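Local coordinates for protein rhamnosidase B (Bacillus sp., PDB 2OKX) that hydrolyses terminal alpha-L-rhamnose residues from rhamnosides, as an alpha-L-rhamnosidase of glycoside hydrolase family 78, probably with inversion at the anomeric carbon, at residues 654-658 and 721-725; 674-680 and 691-697; 883-887 and 905-909; 805-809 and 867-871. All blocks are in the same frame, centred on the assembly; numbering follows the deposited sequence.

Interaction 1 (654-658 and 721-725); sequences WPAVK and EADAF
Two helices of the alpha barrel that marks the six-hairpin glycosidase domain meet here, with W654 and K658 facing E721 and F725. Helix 647-665 gives its side to the short 3-10 turn at E721-A722 and to the first turn of helix 723-739. The indole of W654 makes the main polar link. Its NE1 donates to E721 OE1 at 3.1 Å, with a nearly straight N-H...O angle of 166°. The acceptor lies almost in the indole plane, but the N-H comes at OE1 from above the carboxylate, 70° out of that plane. CG of W654 is anti to the backbone N (chi1 169°), which carries the ring out toward 721-725. The six-membered end of the indole then reaches hydrophobic partners: CH2 lies 4.1 Å from A722 CB and 4.0 Å from F725 CE1. K658 runs past E721 and F725. Its CB rests over the rim of one indole face, and its CG is 3.9 Å from F725 CZ. The chain stays extended until CE, and its end then bends so that NZ makes a weak bond of 3.2 Å to the backbone E721 O. K658 NZ is 4.5 Å from E721 OE1, too long for a salt bridge, although the opposite charges probably still attract. The backbone K658 O sits at the edge of the F725 ring, 3.6 Å from CZ. Helix 696-715 backs the contact: W654 and A722 both touch A713, and F725 touches S709. F725 also packs on L661, T662 and L665, further along helix 647-665.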
loop_
_atom_site.group_PDB
_atom_site.type_symbol
_atom_site.label_atom_id
_atom_site.label_comp_id
_atom_site.label_asym_id
_atom_site.label_seq_id
_atom_site.Cartn_x
_atom_site.Cartn_y
_atom_site.Cartn_z
ATOM N N TRP A 654 -1.535 -16.161 22.526
ATOM C CA TRP A 654 -0.819 -15.790 23.750
ATOM C C TRP A 654 0.693 -16.013 23.698
ATOM O O TRP A 654 1.468 -15.119 24.039
ATOM C CB TRP A 654 -1.395 -16.526 24.967
ATOM C CG TRP A 654 -0.533 -16.387 26.197
ATOM C CD1 TRP A 654 0.029 -17.401 26.921
ATOM C CD2 TRP A 654 -0.101 -15.165 26.818
ATOM N NE1 TRP A 654 0.784 -16.888 27.951
ATOM C CE2 TRP A 654 0.723 -15.521 27.911
ATOM C CE3 TRP A 654 -0.328 -13.808 26.556
ATOM C CZ2 TRP A 654 1.323 -14.565 28.743
ATOM C CZ3 TRP A 654 0.269 -12.857 27.384
ATOM C CH2 TRP A 654 1.085 -13.243 28.464
ATOM N N PRO A 655 1.136 -17.212 23.284
ATOM C CA PRO A 655 2.577 -17.486 23.213
ATOM C C PRO A 655 3.358 -16.452 22.400
ATOM O O PRO A 655 4.420 -15.993 22.826
ATOM C CB PRO A 655 2.627 -18.881 22.592
ATOM C CG PRO A 655 1.395 -19.522 23.151
ATOM C CD PRO A 655 0.360 -18.427 22.984
ATOM N N ALA A 656 2.833 -16.084 21.234
ATOM C CA ALA A 656 3.498 -15.099 20.384
ATOM C C ALA A 656 3.548 -13.744 21.080
ATOM O O ALA A 656 4.509 -12.988 20.921
ATOM C CB ALA A 656 2.768 -14.977 19.048
ATOM N N VAL A 657 2.508 -13.436 21.849
ATOM C CA VAL A 657 2.440 -12.169 22.571
ATOM C C VAL A 657 3.466 -12.148 23.700
ATOM O O VAL A 657 4.195 -11.171 23.877
ATOM C CB VAL A 657 1.029 -11.943 23.167
ATOM C CG1 VAL A 657 1.030 -10.715 24.061
ATOM C CG2 VAL A 657 0.013 -11.777 22.041
ATOM N N LYS A 658 3.508 -13.235 24.461
ATOM C CA LYS A 658 4.440 -13.368 25.577
ATOM C C LYS A 658 5.877 -13.312 25.058
ATOM O O LYS A 658 6.729 -12.613 25.609
ATOM C CB LYS A 658 4.187 -14.701 26.286
ATOM C CG LYS A 658 5.067 -14.978 27.491
ATOM C CD LYS A 658 4.708 -16.330 28.098
ATOM C CE LYS A 658 5.551 -16.637 29.322
ATOM N NZ LYS A 658 5.373 -15.605 30.378
ATOM N N GLU A 721 0.586 -16.338 33.815
ATOM C CA GLU A 721 1.735 -16.144 32.939
ATOM C C GLU A 721 1.931 -14.674 32.567
ATOM O O GLU A 721 2.863 -14.330 31.839
ATOM C CB GLU A 721 1.582 -16.982 31.666
ATOM C CG GLU A 721 1.778 -18.476 31.879
ATOM C CD GLU A 721 1.737 -19.265 30.582
ATOM O OE1 GLU A 721 2.420 -18.862 29.616
ATOM O OE2 GLU A 721 1.031 -20.294 30.529
ATOM N N ALA A 722 1.060 -13.807 33.077
ATOM C CA ALA A 722 1.143 -12.381 32.781
ATOM C C ALA A 722 1.421 -11.512 34.005
ATOM O O ALA A 722 1.559 -10.294 33.885
ATOM C CB ALA A 722 -0.144 -11.919 32.102
ATOM N N ASP A 723 1.508 -12.127 35.180
ATOM C CA ASP A 723 1.766 -11.365 36.400
ATOM C C ASP A 723 3.146 -10.725 36.408
ATOM O O ASP A 723 3.322 -9.622 36.927
ATOM C CB ASP A 723 1.595 -12.249 37.638
ATOM C CG ASP A 723 0.144 -12.622 37.886
ATOM O OD1 ASP A 723 -0.365 -13.537 37.210
ATOM O OD2 ASP A 723 -0.491 -11.985 38.753
ATOM N N ALA A 724 4.123 -11.415 35.832
ATOM C CA ALA A 724 5.481 -10.889 35.770
ATOM C C ALA A 724 5.489 -9.611 34.938
ATOM O O ALA A 724 6.151 -8.631 35.289
ATOM C CB ALA A 724 6.420 -11.926 35.158
ATOM N N PHE A 725 4.749 -9.625 33.832
ATOM C CA PHE A 725 4.661 -8.458 32.957
ATOM C C PHE A 725 3.987 -7.316 33.709
ATOM O O PHE A 725 4.348 -6.151 33.545
ATOM C CB PHE A 725 3.849 -8.788 31.697
ATOM C CG PHE A 725 4.551 -9.712 30.732
ATOM C CD1 PHE A 725 3.836 -10.340 29.716
ATOM C CD2 PHE A 725 5.922 -9.944 30.824
ATOM C CE1 PHE A 725 4.471 -11.186 28.809
ATOM C CE2 PHE A 725 6.565 -10.788 29.919
ATOM C CZ PHE A 725 5.838 -11.411 28.910
#

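Interaction 2 (674-680 and 691-697); sequences LNMAGWN and NEGIVTH
N675 reaches across to G693 and I694, where two chain segments of the six-hairpin domain run antiparallel. Its CB stands 4.9 Å from G693 CA. CG comes closer, to 3.9 Å from the same atom. At the tip the amide splits its partners. OD1 closes on G693 CA at 3.1 Å, and ND2 lies 3.8 Å from I694 CG1 while making a weak bond to D669. The first torsion sets this up, since CG is anti to the backbone N (chi1 -164°) and the amide swings over the glycine. G693 has no side chain, so the amide can come this near its backbone. Two backbone bonds join the main chains. M676 N gives a long, weak bond to G693 O, and G678 N gives a 3.1 Å bond to N691 O. A water adds a bridge: it donates to L674 O and to G693 O and accepts from V695 N, so one molecule bridges the two segments. Further on, V695 CG2 packs 3.5 Å from N680 CB. V695 CG1 covers the rim of one face of the H697 imidazole, and the edge of that ring meets N680 O, 3.3 Å from CE1. H697 NE2 is held by Q689. W679 is close to a bound glycerol, which may mark a pocket. V695 stands at the N-cap position, just before helix 696-715, and strand 694-695 pairs with strand 747-752. M676 touches P627 and H697 touches N628, both on helix 627-644.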
loop_
_atom_site.group_PDB
_atom_site.type_symbol
_atom_site.label_atom_id
_atom_site.label_comp_id
_atom_site.label_asym_id
_atom_site.label_seq_id
_atom_site.Cartn_x
_atom_site.Cartn_y
_atom_site.Cartn_z
ATOM N N LEU A 674 13.072 1.796 28.592
ATOM C CA LEU A 674 13.288 1.143 27.308
ATOM C C LEU A 674 14.288 1.962 26.500
ATOM O O LEU A 674 14.025 3.116 26.160
ATOM C CB LEU A 674 11.967 1.032 26.539
ATOM C CG LEU A 674 12.043 0.334 25.178
ATOM C CD1 LEU A 674 12.481 -1.106 25.370
ATOM C CD2 LEU A 674 10.681 0.396 24.488
ATOM N N ASN A 675 15.439 1.366 26.203
ATOM C CA ASN A 675 16.470 2.050 25.431
ATOM C C ASN A 675 16.752 1.217 24.189
ATOM O O ASN A 675 17.186 0.070 24.294
ATOM C CB ASN A 675 17.751 2.187 26.258
ATOM C CG ASN A 675 18.708 3.210 25.678
ATOM O OD1 ASN A 675 18.837 3.331 24.460
ATOM N ND2 ASN A 675 19.392 3.946 26.550
ATOM N N MET A 676 16.516 1.789 23.013
ATOM C CA MET A 676 16.735 1.041 21.780
ATOM C C MET A 676 17.338 1.825 20.629
ATOM O O MET A 676 17.125 3.027 20.492
ATOM C CB MET A 676 15.417 0.430 21.302
ATOM C CG MET A 676 14.802 -0.565 22.254
ATOM S SD MET A 676 13.237 -1.150 21.618
ATOM C CE MET A 676 13.774 -2.508 20.599
ATOM N N ALA A 677 18.090 1.116 19.795
ATOM C CA ALA A 677 18.705 1.704 18.616
ATOM C C ALA A 677 17.867 1.202 17.449
ATOM O O ALA A 677 18.073 0.090 16.968
ATOM C CB ALA A 677 20.147 1.229 18.473
ATOM N N GLY A 678 16.908 2.013 17.014
ATOM C CA GLY A 678 16.051 1.607 15.914
ATOM C C GLY A 678 15.062 2.679 15.507
ATOM O O GLY A 678 15.195 3.836 15.896
ATOM N N TRP A 679 14.063 2.293 14.721
ATOM C CA TRP A 679 13.050 3.230 14.248
ATOM C C TRP A 679 12.011 3.400 15.356
ATOM O O TRP A 679 11.052 2.638 15.442
ATOM C CB TRP A 679 12.409 2.675 12.973
ATOM C CG TRP A 679 11.650 3.673 12.152
ATOM C CD1 TRP A 679 11.596 5.028 12.335
ATOM C CD2 TRP A 679 10.847 3.391 11.000
ATOM N NE1 TRP A 679 10.808 5.604 11.368
ATOM C CE2 TRP A 679 10.335 4.622 10.536
ATOM C CE3 TRP A 679 10.512 2.215 10.314
ATOM C CZ2 TRP A 679 9.500 4.711 9.416
ATOM C CZ3 TRP A 679 9.679 2.305 9.198
ATOM C CH2 TRP A 679 9.186 3.544 8.763
ATOM N N ASN A 680 12.220 4.406 16.201
ATOM C CA ASN A 680 11.338 4.688 17.337
ATOM C C ASN A 680 10.262 5.692 16.947
ATOM O O ASN A 680 10.167 6.775 17.526
ATOM C CB ASN A 680 12.175 5.245 18.491
ATOM C CG ASN A 680 13.375 4.373 18.808
ATOM O OD1 ASN A 680 14.464 4.874 19.100
ATOM N ND2 ASN A 680 13.181 3.061 18.756
ATOM N N ASN A 691 16.396 7.751 16.622
ATOM C CA ASN A 691 16.598 6.311 16.554
ATOM C C ASN A 691 17.596 5.976 17.655
ATOM O O ASN A 691 18.021 4.831 17.805
ATOM C CB ASN A 691 17.186 5.921 15.197
ATOM C CG ASN A 691 16.322 6.364 14.038
ATOM O OD1 ASN A 691 15.188 5.913 13.883
ATOM N ND2 ASN A 691 16.855 7.258 13.212
ATOM N N GLU A 692 17.948 7.003 18.425
ATOM C CA GLU A 692 18.914 6.910 19.513
ATOM C C GLU A 692 18.569 6.042 20.713
ATOM O O GLU A 692 18.646 4.819 20.644
ATOM C CB GLU A 692 19.262 8.315 20.012
ATOM C CG GLU A 692 19.985 9.176 18.991
ATOM C CD GLU A 692 20.325 10.549 19.534
ATOM O OE1 GLU A 692 20.917 11.360 18.790
ATOM O OE2 GLU A 692 19.994 10.814 20.707
ATOM N N GLY A 693 18.194 6.679 21.819
ATOM C CA GLY A 693 17.914 5.922 23.025
ATOM C C GLY A 693 16.516 5.802 23.593
ATOM O O GLY A 693 15.702 5.024 23.103
ATOM N N ILE A 694 16.251 6.568 24.647
ATOM C CA ILE A 694 14.971 6.531 25.349
ATOM C C ILE A 694 13.895 7.467 24.809
ATOM O O ILE A 694 13.890 8.663 25.103
ATOM C CB ILE A 694 15.172 6.843 26.851
ATOM C CG1 ILE A 694 16.279 5.956 27.422
ATOM C CG2 ILE A 694 13.880 6.600 27.615
ATOM C CD1 ILE A 694 16.626 6.265 28.865
ATOM N N VAL A 695 12.976 6.912 24.024
ATOM C CA VAL A 695 11.881 7.697 23.466
ATOM C C VAL A 695 10.665 7.472 24.364
ATOM O O VAL A 695 10.200 6.344 24.533
ATOM C CB VAL A 695 11.568 7.264 22.020
ATOM C CG1 VAL A 695 10.456 8.129 21.446
ATOM C CG2 VAL A 695 12.829 7.383 21.167
ATOM N N THR A 696 10.154 8.554 24.936
ATOM C CA THR A 696 9.034 8.477 25.864
ATOM C C THR A 696 7.768 7.779 25.372
ATOM O O THR A 696 7.278 6.864 26.032
ATOM C CB THR A 696 8.659 9.882 26.387
ATOM O OG1 THR A 696 9.828 10.519 26.921
ATOM C CG2 THR A 696 7.616 9.780 27.498
ATOM N N HIS A 697 7.239 8.179 24.217
ATOM C CA HIS A 697 6.004 7.553 23.748
ATOM C C HIS A 697 6.014 6.022 23.697
ATOM O O HIS A 697 5.048 5.395 24.132
ATOM C CB HIS A 697 5.547 8.147 22.400
ATOM C CG HIS A 697 6.513 7.960 21.270
ATOM N ND1 HIS A 697 6.944 6.720 20.851
ATOM C CD2 HIS A 697 7.081 8.858 20.432
ATOM C CE1 HIS A 697 7.736 6.863 19.803
ATOM N NE2 HIS A 697 7.836 8.150 19.529
HETATM O O HOH W 1 13.329 3.951 23.452
#

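Interaction 3 (883-887 and 905-909); sequences ADGWR and VPLPQ
W886 lays its indole against three apolar side chains, L907, P908 and V905, in the C-terminal domain. The methyl CD2 of L907 sits by the CB-CG-CD2-CE3 side of the indole, 3.7 Å from W886 CE3 and equally near W886 CB. The proline ring of P908 meets the pyrrole end, with its CD 3.6 Å from W886 CD1. At the far end of the indole, V905 CG1 is 3.9 Å from W886 CH2. The ring is thus touched along its whole length, and each residue meets a different part of it. The torsion that spreads it this way puts CG beside the backbone N and anti to the carbonyl carbon (chi1 -65°). V905 and P908 cross the indole at about a right angle. The first bond of the L907 side chain runs past the tryptophan, and its CD2 end comes nearer. The polar margin belongs to Q909. Its chain bends at chi2, which brings NE2 to 3.2 Å from the backbone G885 O. The turn carrying W886 is unusual in its backbone: G885 and W886 both have positive phi, 68° and 57°, in the left-handed region. R887 folds back over this turn, and its NH2 makes a weak bond to D884 O. Loop 883-887 links strand 879-881 to strand 888-891, and 905-909 leaves the end of strand 900-906. The pair packs against two helices of the barrel. W886 meets the ring of H643 on helix 627-644 nearly at right angles, and both W886 and V905 touch Y589 on helix 577-590.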
loop_
_atom_site.group_PDB
_atom_site.type_symbol
_atom_site.label_atom_id
_atom_site.label_comp_id
_atom_site.label_asym_id
_atom_site.label_seq_id
_atom_site.Cartn_x
_atom_site.Cartn_y
_atom_site.Cartn_z
ATOM N N ALA A 883 -19.503 -6.332 26.991
ATOM C CA ALA A 883 -18.891 -7.566 27.476
ATOM C C ALA A 883 -18.298 -8.227 26.251
ATOM O O ALA A 883 -18.678 -7.902 25.126
ATOM C CB ALA A 883 -19.935 -8.488 28.110
ATOM N N ASP A 884 -17.373 -9.154 26.459
ATOM C CA ASP A 884 -16.757 -9.832 25.332
ATOM C C ASP A 884 -17.815 -10.462 24.436
ATOM O O ASP A 884 -18.832 -10.974 24.913
ATOM C CB ASP A 884 -15.772 -10.897 25.822
ATOM C CG ASP A 884 -14.553 -10.295 26.493
ATOM O OD1 ASP A 884 -13.654 -11.063 26.891
ATOM O OD2 ASP A 884 -14.492 -9.053 26.623
ATOM N N GLY A 885 -17.569 -10.402 23.131
ATOM C CA GLY A 885 -18.497 -10.964 22.170
ATOM C C GLY A 885 -19.813 -10.207 22.090
ATOM O O GLY A 885 -20.789 -10.715 21.551
ATOM N N TRP A 886 -19.839 -8.992 22.623
ATOM C CA TRP A 886 -21.045 -8.170 22.618
ATOM C C TRP A 886 -22.239 -8.854 23.283
ATOM O O TRP A 886 -23.382 -8.653 22.872
ATOM C CB TRP A 886 -21.415 -7.761 21.185
ATOM C CG TRP A 886 -20.396 -6.871 20.540
ATOM C CD1 TRP A 886 -19.155 -7.231 20.100
ATOM C CD2 TRP A 886 -20.508 -5.457 20.305
ATOM N NE1 TRP A 886 -18.486 -6.134 19.612
ATOM C CE2 TRP A 886 -19.293 -5.031 19.724
ATOM C CE3 TRP A 886 -21.518 -4.510 20.532
ATOM C CZ2 TRP A 886 -19.057 -3.696 19.362
ATOM C CZ3 TRP A 886 -21.283 -3.179 20.173
ATOM C CH2 TRP A 886 -20.059 -2.788 19.593
ATOM N N ARG A 887 -21.976 -9.656 24.313
ATOM C CA ARG A 887 -23.052 -10.337 25.029
ATOM C C ARG A 887 -23.923 -9.290 25.725
ATOM O O ARG A 887 -25.090 -9.532 26.020
ATOM C CB ARG A 887 -22.480 -11.344 26.031
ATOM C CG ARG A 887 -21.846 -12.569 25.363
ATOM C CD ARG A 887 -21.375 -13.592 26.397
ATOM N NE ARG A 887 -20.762 -14.779 25.796
ATOM C CZ ARG A 887 -19.543 -14.819 25.260
ATOM N NH1 ARG A 887 -19.087 -15.951 24.739
ATOM N NH2 ARG A 887 -18.774 -13.738 25.248
ATOM N N VAL A 905 -24.708 -0.776 14.179
ATOM C CA VAL A 905 -23.412 -1.393 14.419
ATOM C C VAL A 905 -23.628 -2.893 14.256
ATOM O O VAL A 905 -24.474 -3.482 14.929
ATOM C CB VAL A 905 -22.898 -1.102 15.851
ATOM C CG1 VAL A 905 -21.556 -1.786 16.083
ATOM C CG2 VAL A 905 -22.761 0.401 16.054
ATOM N N PRO A 906 -22.904 -3.520 13.322
ATOM C CA PRO A 906 -23.092 -4.961 13.147
ATOM C C PRO A 906 -22.480 -5.728 14.314
ATOM O O PRO A 906 -21.614 -5.212 15.010
ATOM C CB PRO A 906 -22.408 -5.245 11.809
ATOM C CG PRO A 906 -21.372 -4.173 11.702
ATOM C CD PRO A 906 -22.054 -2.951 12.260
ATOM N N LEU A 907 -22.947 -6.952 14.533
ATOM C CA LEU A 907 -22.442 -7.778 15.624
ATOM C C LEU A 907 -21.682 -8.972 15.062
ATOM O O LEU A 907 -22.106 -9.581 14.082
ATOM C CB LEU A 907 -23.602 -8.268 16.489
ATOM C CG LEU A 907 -24.408 -7.188 17.214
ATOM C CD1 LEU A 907 -25.717 -7.775 17.688
ATOM C CD2 LEU A 907 -23.602 -6.625 18.377
ATOM N N PRO A 908 -20.556 -9.339 15.692
ATOM C CA PRO A 908 -19.771 -10.477 15.200
ATOM C C PRO A 908 -20.524 -11.804 15.181
ATOM O O PRO A 908 -20.289 -12.637 14.308
ATOM C CB PRO A 908 -18.557 -10.494 16.133
ATOM C CG PRO A 908 -19.083 -9.915 17.398
ATOM C CD PRO A 908 -19.978 -8.785 16.929
ATOM N N GLN A 909 -21.435 -11.996 16.132
ATOM C CA GLN A 909 -22.205 -13.238 16.193
ATOM C C GLN A 909 -23.384 -13.204 15.231
ATOM O O GLN A 909 -24.124 -14.179 15.106
ATOM C CB GLN A 909 -22.729 -13.485 17.613
ATOM C CG GLN A 909 -23.749 -12.456 18.108
ATOM C CD GLN A 909 -23.105 -11.292 18.840
ATOM O OE1 GLN A 909 -22.189 -10.652 18.327
ATOM N NE2 GLN A 909 -23.584 -11.013 20.049
#

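Interaction 4 (805-809 and 867-871); sequences FFYYE and APGYF
The F871 ring is covered on both faces and bordered at its edge. Y808 CB lies over the centre of one face, and Y870 CD2 lies over the centre of the opposite one. F805 CG and E809 CG stand at the edge, near the ring plane. F805, Y808, Y870 and F871 form an aromatic cluster between helix 801-813 and helix 868-876 of the alpha barrel. The Y808 CB contact is a CH-pi interaction, 3.5 Å from the F871 centroid and close to the ring normal. The Y808 ring beyond it turns its own edge to the same face, with planes 85° apart. F871 in turn offers an edge to the face of F805, in a T-shaped pair with planes at 66°. Its CE1 rides over the centre of the F805 ring, and its CZ comes 3.6 Å from F805 CE1. F871 CZ also approaches the backbone F805 O at 3.4 Å. The torsion of F805 (chi1 -166°) sets CG anti to the backbone N, which lets its ring reach helix 868-876. There F805 CZ meets Y870 CD2 at 3.7 Å, with the two rings nearly parallel but hardly overlapping. A867 CB fills the angle between F805 CD2 and Y808 CD2. The hydroxyl of Y808 is hydrogen-bonded to D823 on helix 817-833. E809 OE2 forms a salt bridge with R581 on helix 577-590. The same OE2 accepts from a water at 2.7 Å, and that water lies 3.0 Å from Y870 OH.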
loop_
_atom_site.group_PDB
_atom_site.type_symbol
_atom_site.label_atom_id
_atom_site.label_comp_id
_atom_site.label_asym_id
_atom_site.label_seq_id
_atom_site.Cartn_x
_atom_site.Cartn_y
_atom_site.Cartn_z
ATOM N N PHE A 805 -6.608 9.783 16.096
ATOM C CA PHE A 805 -7.393 8.666 16.621
ATOM C C PHE A 805 -7.118 8.479 18.109
ATOM O O PHE A 805 -8.045 8.354 18.913
ATOM C CB PHE A 805 -7.053 7.375 15.867
ATOM C CG PHE A 805 -8.031 6.251 16.105
ATOM C CD1 PHE A 805 -8.162 5.671 17.363
ATOM C CD2 PHE A 805 -8.811 5.765 15.059
ATOM C CE1 PHE A 805 -9.055 4.619 17.580
ATOM C CE2 PHE A 805 -9.707 4.715 15.260
ATOM C CZ PHE A 805 -9.831 4.139 16.524
ATOM N N PHE A 806 -5.840 8.450 18.468
ATOM C CA PHE A 806 -5.449 8.283 19.860
ATOM C C PHE A 806 -5.911 9.492 20.668
ATOM O O PHE A 806 -6.329 9.360 21.818
ATOM C CB PHE A 806 -3.928 8.106 19.958
ATOM C CG PHE A 806 -3.423 6.856 19.289
ATOM C CD1 PHE A 806 -3.791 5.602 19.761
ATOM C CD2 PHE A 806 -2.593 6.931 18.172
ATOM C CE1 PHE A 806 -3.343 4.435 19.131
ATOM C CE2 PHE A 806 -2.139 5.772 17.535
ATOM C CZ PHE A 806 -2.515 4.524 18.014
ATOM N N TYR A 807 -5.854 10.668 20.054
ATOM C CA TYR A 807 -6.283 11.896 20.715
ATOM C C TYR A 807 -7.777 11.821 21.050
ATOM O O TYR A 807 -8.205 12.236 22.132
ATOM C CB TYR A 807 -5.991 13.094 19.806
ATOM C CG TYR A 807 -6.467 14.433 20.329
ATOM C CD1 TYR A 807 -6.172 14.849 21.630
ATOM C CD2 TYR A 807 -7.194 15.292 19.513
ATOM C CE1 TYR A 807 -6.594 16.093 22.098
ATOM C CE2 TYR A 807 -7.616 16.533 19.968
ATOM C CZ TYR A 807 -7.314 16.927 21.260
ATOM O OH TYR A 807 -7.732 18.158 21.694
ATOM N N TYR A 808 -8.566 11.281 20.125
ATOM C CA TYR A 808 -10.005 11.156 20.348
ATOM C C TYR A 808 -10.295 10.137 21.450
ATOM O O TYR A 808 -11.234 10.307 22.228
ATOM C CB TYR A 808 -10.724 10.765 19.049
ATOM C CG TYR A 808 -10.591 11.793 17.933
ATOM C CD1 TYR A 808 -10.253 13.119 18.209
ATOM C CD2 TYR A 808 -10.816 11.438 16.601
ATOM C CE1 TYR A 808 -10.137 14.072 17.179
ATOM C CE2 TYR A 808 -10.705 12.377 15.569
ATOM C CZ TYR A 808 -10.365 13.688 15.865
ATOM O OH TYR A 808 -10.259 14.614 14.848
ATOM N N GLU A 809 -9.496 9.077 21.520
ATOM C CA GLU A 809 -9.697 8.083 22.569
ATOM C C GLU A 809 -9.474 8.774 23.914
ATOM O O GLU A 809 -10.152 8.476 24.900
ATOM C CB GLU A 809 -8.727 6.908 22.407
ATOM C CG GLU A 809 -9.111 5.925 21.300
ATOM C CD GLU A 809 -8.208 4.698 21.257
ATOM O OE1 GLU A 809 -7.024 4.831 20.878
ATOM O OE2 GLU A 809 -8.681 3.598 21.606
ATOM N N ALA A 867 -10.697 7.566 11.673
ATOM C CA ALA A 867 -11.264 7.698 13.017
ATOM C C ALA A 867 -12.772 7.966 13.131
ATOM O O ALA A 867 -13.461 7.305 13.911
ATOM C CB ALA A 867 -10.498 8.769 13.796
ATOM N N PRO A 868 -13.308 8.940 12.368
ATOM C CA PRO A 868 -14.748 9.218 12.468
ATOM C C PRO A 868 -15.638 7.987 12.295
ATOM O O PRO A 868 -16.713 7.907 12.893
ATOM C CB PRO A 868 -14.978 10.263 11.375
ATOM C CG PRO A 868 -13.649 10.985 11.330
ATOM C CD PRO A 868 -12.669 9.843 11.392
ATOM N N GLY A 869 -15.187 7.037 11.479
ATOM C CA GLY A 869 -15.962 5.827 11.247
ATOM C C GLY A 869 -16.161 5.011 12.513
ATOM O O GLY A 869 -17.074 4.186 12.600
ATOM N N TYR A 870 -15.302 5.241 13.499
ATOM C CA TYR A 870 -15.389 4.537 14.772
ATOM C C TYR A 870 -16.007 5.415 15.859
ATOM O O TYR A 870 -16.945 4.999 16.531
ATOM C CB TYR A 870 -13.998 4.089 15.220
ATOM C CG TYR A 870 -13.933 3.567 16.648
ATOM C CD1 TYR A 870 -14.419 2.298 16.977
ATOM C CD2 TYR A 870 -13.371 4.340 17.659
ATOM C CE1 TYR A 870 -14.343 1.809 18.292
ATOM C CE2 TYR A 870 -13.289 3.867 18.971
ATOM C CZ TYR A 870 -13.775 2.603 19.278
ATOM O OH TYR A 870 -13.670 2.140 20.572
ATOM N N PHE A 871 -15.490 6.633 16.021
ATOM C CA PHE A 871 -15.983 7.508 17.079
ATOM C C PHE A 871 -17.404 8.036 16.976
ATOM O O PHE A 871 -18.052 8.236 18.004
ATOM C CB PHE A 871 -15.014 8.680 17.300
ATOM C CG PHE A 871 -13.677 8.254 17.826
ATOM C CD1 PHE A 871 -12.618 8.008 16.958
ATOM C CD2 PHE A 871 -13.502 8.007 19.185
ATOM C CE1 PHE A 871 -11.405 7.518 17.432
ATOM C CE2 PHE A 871 -12.295 7.515 19.671
ATOM C CZ PHE A 871 -11.244 7.267 18.794
HETATM O O HOH W 2 -11.323 3.156 22.095
#

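Interactions 1, 2 and 4 all belong to the six-hairpin barrel domain, while 883-887 with 905-909 lies in the C-terminal domain. All four are largely buried, though interactions 2 and 3 have exposed residues at their margins. Interaction 4 packs helices mainly through aromatic rings, with its polar groups at the side. Interaction 1 is also between helices but adds a tryptophan-carboxylate bond. Interaction 2 joins a loop to a segment that runs into a short strand and a helix start, and backbone bonds and a water are prominent in it. Interaction 3 is apolar packing round one tryptophan. Interaction 2 is nested along the chain inside interaction 1. Interactions 3 and 4 share Y589 as a neighbour, and their nearest atoms are about 7 Å apart.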